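Local atomic coordinates of putative oxidoreductase molybdopterin-binding subunit (Sulfolobus tokodaii, PDB entry 4ZOH), a protein that probably serves as the molybdenum-cofactor subunit of an oxidoreductase of the xanthine dehydrogenase and aldehyde oxidase family, holding a pterin cytosine dinucleotide. Residues Y226-L231 against K237-V242. Sequence-based numbering, arbitrary orientation.
Sequences YALAKL and KPLKWV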
# COMPACT_ATOMS: atom_id res chain seq x y z
N TYR A 226 4.53 -20.82 1.14
CA TYR A 226 4.29 -21.55 -0.17
C TYR A 226 2.81 -21.63 -0.56
O TYR A 226 2.45 -21.32 -1.69
CB TYR A 226 4.86 -22.97 -0.10
CG TYR A 226 6.38 -23.03 -0.07
CD1 TYR A 226 7.13 -22.43 -1.07
CD2 TYR A 226 7.04 -23.70 0.97
CE1 TYR A 226 8.49 -22.54 -1.13
CE2 TYR A 226 8.41 -23.83 0.93
CZ TYR A 226 9.11 -23.26 -0.13
OH TYR A 226 10.46 -23.36 -0.15
N ALA A 227 1.98 -21.98 0.39
CA ALA A 227 0.55 -22.09 0.13
C ALA A 227 -0.10 -20.75 -0.21
O ALA A 227 -0.91 -20.65 -1.16
CB ALA A 227 -0.19 -22.76 1.28
N LEU A 228 0.27 -19.71 0.53
CA LEU A 228 -0.34 -18.39 0.30
C LEU A 228 0.01 -17.92 -1.10
O LEU A 228 -0.81 -17.38 -1.84
CB LEU A 228 0.21 -17.36 1.34
CG LEU A 228 -0.57 -16.05 1.31
CD1 LEU A 228 -1.99 -16.27 1.87
CD2 LEU A 228 0.21 -14.99 2.13
N ALA A 229 1.26 -18.18 -1.47
CA ALA A 229 1.75 -17.74 -2.72
C ALA A 229 1.03 -18.46 -3.92
O ALA A 229 0.64 -17.82 -4.91
CB ALA A 229 3.20 -17.97 -2.76
N LYS A 230 0.84 -19.75 -3.77
CA LYS A 230 0.19 -20.57 -4.74
C LYS A 230 -1.31 -20.18 -4.82
O LYS A 230 -1.83 -20.02 -5.87
CB LYS A 230 0.33 -22.04 -4.29
CG LYS A 230 -0.58 -22.98 -5.08
CD LYS A 230 0.08 -23.19 -6.44
CE LYS A 230 -0.03 -24.65 -6.90
NZ LYS A 230 -0.43 -24.51 -8.31
N LEU A 231 -1.99 -20.06 -3.69
CA LEU A 231 -3.30 -19.47 -3.68
C LEU A 231 -3.46 -18.10 -4.36
O LEU A 231 -4.50 -17.86 -5.02
CB LEU A 231 -3.88 -19.42 -2.29
CG LEU A 231 -4.18 -20.79 -1.67
CD1 LEU A 231 -4.49 -20.59 -0.21
CD2 LEU A 231 -5.34 -21.49 -2.38
N LYS A 237 -6.89 -11.94 -5.85
CA LYS A 237 -7.04 -10.89 -4.86
C LYS A 237 -5.78 -10.95 -3.99
O LYS A 237 -5.08 -11.97 -3.96
CB LYS A 237 -8.29 -11.06 -3.99
CG LYS A 237 -9.62 -11.26 -4.72
CD LYS A 237 -10.18 -9.93 -5.18
CE LYS A 237 -11.38 -10.16 -6.09
NZ LYS A 237 -12.07 -8.87 -6.32
N PRO A 238 -5.44 -9.81 -3.35
CA PRO A 238 -4.41 -9.91 -2.34
C PRO A 238 -4.91 -10.74 -1.12
O PRO A 238 -6.09 -10.73 -0.79
CB PRO A 238 -4.19 -8.46 -1.93
CG PRO A 238 -4.84 -7.62 -3.01
CD PRO A 238 -6.01 -8.45 -3.45
N LEU A 239 -3.99 -11.49 -0.51
CA LEU A 239 -4.32 -12.47 0.50
C LEU A 239 -3.30 -12.22 1.62
O LEU A 239 -2.07 -12.30 1.38
CB LEU A 239 -4.03 -13.88 -0.09
CG LEU A 239 -4.81 -14.37 -1.36
CD1 LEU A 239 -4.49 -15.88 -1.53
CD2 LEU A 239 -6.34 -14.15 -1.31
N LYS A 240 -3.84 -11.90 2.80
CA LYS A 240 -3.08 -11.64 4.02
C LYS A 240 -3.16 -12.87 4.92
O LYS A 240 -4.25 -13.36 5.23
CB LYS A 240 -3.70 -10.43 4.78
CG LYS A 240 -3.12 -10.14 6.16
CD LYS A 240 -1.73 -9.45 6.05
CE LYS A 240 -1.77 -7.99 5.55
NZ LYS A 240 -2.49 -7.16 6.60
N TRP A 241 -2.00 -13.35 5.34
CA TRP A 241 -1.99 -14.41 6.29
C TRP A 241 -1.26 -13.93 7.58
O TRP A 241 -0.06 -13.50 7.50
CB TRP A 241 -1.20 -15.59 5.71
CG TRP A 241 -0.84 -16.60 6.82
CD1 TRP A 241 -1.71 -17.28 7.60
CD2 TRP A 241 0.48 -16.96 7.28
NE1 TRP A 241 -1.01 -18.11 8.49
CE2 TRP A 241 0.32 -17.93 8.29
CE3 TRP A 241 1.77 -16.59 6.91
CZ2 TRP A 241 1.44 -18.52 8.98
CZ3 TRP A 241 2.88 -17.23 7.54
CH2 TRP A 241 2.69 -18.16 8.58
N VAL A 242 -1.93 -14.02 8.74
CA VAL A 242 -1.23 -13.78 10.02
C VAL A 242 -1.70 -14.83 11.03
O VAL A 242 -2.83 -14.83 11.41
CB VAL A 242 -1.45 -12.37 10.60
CG1 VAL A 242 -0.66 -12.18 11.91
CG2 VAL A 242 -1.08 -11.30 9.58
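Leu228 on the helix faces Leu239 and Trp241 on the strand, the two short axes running nearly antiparallel (169°) with a closest approach of 9.3 Å. Leu228 has CG anti to the backbone N (chi1 -170°), which carries both methyl groups onto the strand. CD1 of Leu228 meets CB of Leu239 at 3.7 Å. Its other methyl, Leu228 CD2, lies 3.6 Å from the carbonyl O of Leu239 and also touches CB of Trp241, so one leucine spans two alternate residues that point to the same side of the sheet. The two leucine side chains run alongside in opposing senses, and the tip of Leu239 reaches the next helical turn, where Leu239 CD1 packs 3.7 Å from CB of Leu231. Trp241 touches Leu228 through CB; its indole turns off from the helix segment to meet the ring of Phe36 edge-to-face. An alanine in place of Leu228 lacks CG and both methyls and would probably leave a gap between the helix and Leu239 and CB of Trp241. Lys240 points to the other face of the sheet, where NZ forms salt bridges with Asp24 and Glu27. Leu228 also rests on Val34, Ala170 and Ala172 of the adjoining strands, while Ala229, turned from the strand, packs against helix 188-199. The two segments meet by van der Waals contact, and all four touching residues are buried. Helix 223-235 lies against one face of the mixed sheet and the chain turns back into strand 239-241, parallel to strand 32-38 and antiparallel to 170-174, a helix-on-sheet packing within the molybdopterin-binding family region.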